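Local coordinates for uncharacterized protein (Bacteroides uniformis, PDB 4Q53), which is of unknown function but belongs to the DUF4783 family and adopts a cystatin-like fold of the NTF2 clan, at residues A[27-32]-A[100-105]. Sequence-based numbering, arbitrary orientation. Where two conformers were deposited one is given.
Sequences KVDLII and IHQIRI
D29, H101 and Q102 meet on one face of the sheet, where the carboxylate runs alongside the H101 ring with the two planes turned 69° apart; D29 OD2 stays 3.8 Å from H101 NE2. A water joins D29 to Q102, donating to D29 OD2 at 2.6 Å and accepting from Q102 NE2 at 2.8 Å, while D29 OD1 is hydrogen-bonded to H38 ND1, so both carboxylate oxygens are held. Q102 CG is anti to the backbone N (chi1 -179°) and the chain stays extended, which carries the amide out to I31 CD1. There I31 lies obliquely across the end of Q102: I31 CD1 rests over the flat side of the amide, 3.7 Å from Q102 CD and almost as close to Q102 CG and OE1.

The other face is apolar. L30 and I103 rise together from the sheet, L30 CD2 turning inward to lie 3.7 Å from I103 CB; I32 and I105 continue the row, and helix 41-54 packs over it through T47 and F51.

Beneath both faces the segment axes run 4° from parallel. Four backbone hydrogen bonds, each 2.9 Å, fix the register D29-Q102, L30-I103, I31-R104 and I32-I105: D29 N to H101 O, I103 N to D29 O, I31 N to I103 O and I105 N to I31 O. Parallel pairing of strand 28-32 with the long strand 97-107, one face turned to a helix, fits the curved helix-covered sheet of the cystatin-like fold.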
loop_
_atom_site.group_PDB
_atom_site.type_symbol
_atom_site.label_atom_id
_atom_site.label_comp_id
_atom_site.label_asym_id
_atom_site.label_seq_id
_atom_site.Cartn_x
_atom_site.Cartn_y
_atom_site.Cartn_z
ATOM N N LYS A 27 -2.176 9.807 8.895
ATOM C CA LYS A 27 -2.859 10.349 7.727
ATOM C C LYS A 27 -2.232 9.705 6.503
ATOM O O LYS A 27 -1.011 9.666 6.385
ATOM C CB LYS A 27 -2.684 11.867 7.638
ATOM C CG LYS A 27 -3.315 12.656 8.782
ATOM C CD LYS A 27 -4.835 12.652 8.700
ATOM C CE LYS A 27 -5.454 13.553 9.760
ATOM N NZ LYS A 27 -6.946 13.513 9.709
ATOM N N VAL A 28 -3.064 9.196 5.608
ATOM C CA VAL A 28 -2.601 8.508 4.416
ATOM C C VAL A 28 -3.362 9.031 3.223
ATOM O O VAL A 28 -4.594 9.058 3.225
ATOM C CB VAL A 28 -2.827 6.989 4.514
ATOM C CG1 VAL A 28 -2.280 6.291 3.287
ATOM C CG2 VAL A 28 -2.191 6.433 5.779
ATOM N N ASP A 29 -2.622 9.427 2.201
ATOM C CA ASP A 29 -3.228 9.739 0.918
ATOM C C ASP A 29 -3.359 8.468 0.103
ATOM O O ASP A 29 -2.364 7.797 -0.167
ATOM C CB ASP A 29 -2.385 10.771 0.185
ATOM C CG ASP A 29 -2.373 12.091 0.896
ATOM O OD1 ASP A 29 -3.465 12.547 1.282
ATOM O OD2 ASP A 29 -1.284 12.662 1.086
ATOM N N LEU A 30 -4.587 8.157 -0.287
ATOM C CA LEU A 30 -4.842 7.024 -1.156
ATOM C C LEU A 30 -5.258 7.532 -2.516
ATOM O O LEU A 30 -6.035 8.484 -2.611
ATOM C CB LEU A 30 -5.948 6.141 -0.567
ATOM C CG LEU A 30 -5.662 5.615 0.838
ATOM C CD1 LEU A 30 -6.893 4.937 1.409
ATOM C CD2 LEU A 30 -4.472 4.672 0.825
ATOM N N ILE A 31 -4.723 6.913 -3.562
ATOM C CA ILE A 31 -5.189 7.206 -4.916
ATOM C C ILE A 31 -5.399 5.858 -5.575
ATOM O O ILE A 31 -4.443 5.205 -5.965
ATOM C CB ILE A 31 -4.211 8.070 -5.738
ATOM C CG1 ILE A 31 -3.789 9.329 -4.990
ATOM C CG2 ILE A 31 -4.869 8.481 -7.040
ATOM C CD1 ILE A 31 -2.535 9.182 -4.191
ATOM N N ILE A 32 -6.652 5.433 -5.687
ATOM C CA ILE A 32 -6.985 4.095 -6.125
ATOM C C ILE A 32 -7.863 4.234 -7.333
ATOM O O ILE A 32 -8.965 4.759 -7.228
ATOM C CB ILE A 32 -7.710 3.309 -5.024
ATOM C CG1 ILE A 32 -6.847 3.248 -3.753
ATOM C CG2 ILE A 32 -8.060 1.934 -5.511
ATOM C CD1 ILE A 32 -7.443 2.484 -2.627
ATOM N N ILE A 100 3.631 4.482 6.187
ATOM C CA ILE A 100 3.062 4.811 4.899
ATOM C C ILE A 100 2.308 6.126 4.942
ATOM O O ILE A 100 1.400 6.311 5.763
ATOM C CB ILE A 100 2.084 3.709 4.420
ATOM C CG1 ILE A 100 2.833 2.392 4.249
ATOM C CG2 ILE A 100 1.441 4.083 3.088
ATOM C CD1 ILE A 100 1.927 1.210 4.103
ATOM N N HIS A 101 2.665 7.001 4.010
ATOM C CA HIS A 101 2.027 8.296 3.858
ATOM C C HIS A 101 1.170 8.380 2.581
ATOM O O HIS A 101 0.239 9.181 2.505
ATOM C CB HIS A 101 3.112 9.369 3.829
ATOM C CG HIS A 101 2.608 10.737 3.523
ATOM N ND1 HIS A 101 1.691 11.390 4.319
ATOM C CD2 HIS A 101 2.894 11.580 2.505
ATOM C CE1 HIS A 101 1.435 12.580 3.802
ATOM N NE2 HIS A 101 2.153 12.719 2.701
ATOM N N GLN A 102 1.491 7.571 1.577
ATOM C CA GLN A 102 0.715 7.547 0.329
ATOM C C GLN A 102 0.724 6.152 -0.271
ATOM O O GLN A 102 1.774 5.491 -0.303
ATOM C CB GLN A 102 1.257 8.568 -0.693
ATOM C CG GLN A 102 0.483 8.628 -2.013
ATOM C CD GLN A 102 0.932 9.774 -2.906
ATOM O OE1 GLN A 102 1.280 9.569 -4.053
ATOM N NE2 GLN A 102 0.874 10.993 -2.387
ATOM N N ILE A 103 -0.447 5.721 -0.743
ATOM C CA ILE A 103 -0.585 4.506 -1.535
ATOM C C ILE A 103 -1.284 4.883 -2.828
ATOM O O ILE A 103 -2.387 5.439 -2.793
ATOM C CB ILE A 103 -1.433 3.429 -0.821
ATOM C CG1 ILE A 103 -0.834 3.105 0.553
ATOM C CG2 ILE A 103 -1.582 2.193 -1.692
ATOM C CD1 ILE A 103 -1.619 2.097 1.356
ATOM N N ARG A 104 -0.659 4.557 -3.950
ATOM C CA ARG A 104 -1.257 4.694 -5.265
ATOM C C ARG A 104 -1.439 3.304 -5.836
ATOM O O ARG A 104 -0.514 2.491 -5.805
ATOM C CB ARG A 104 -0.372 5.533 -6.187
ATOM C CG ARG A 104 -0.957 5.748 -7.568
ATOM C CD ARG A 104 -0.048 6.554 -8.517
ATOM N NE ARG A 104 -0.427 6.247 -9.898
ATOM C CZ ARG A 104 0.192 5.369 -10.697
ATOM N NH1 ARG A 104 1.299 4.722 -10.316
ATOM N NH2 ARG A 104 -0.292 5.145 -11.903
ATOM N N ILE A 105 -2.621 3.046 -6.384
ATOM C CA ILE A 105 -2.938 1.765 -6.997
ATOM C C ILE A 105 -3.593 2.087 -8.335
ATOM O O ILE A 105 -4.610 2.779 -8.392
ATOM C CB ILE A 105 -3.905 0.940 -6.122
ATOM C CG1 ILE A 105 -3.256 0.642 -4.768
ATOM C CG2 ILE A 105 -4.322 -0.347 -6.856
ATOM C CD1 ILE A 105 -4.133 -0.116 -3.802
HETATM O O HOH W 1 1.079 12.122 0.133
#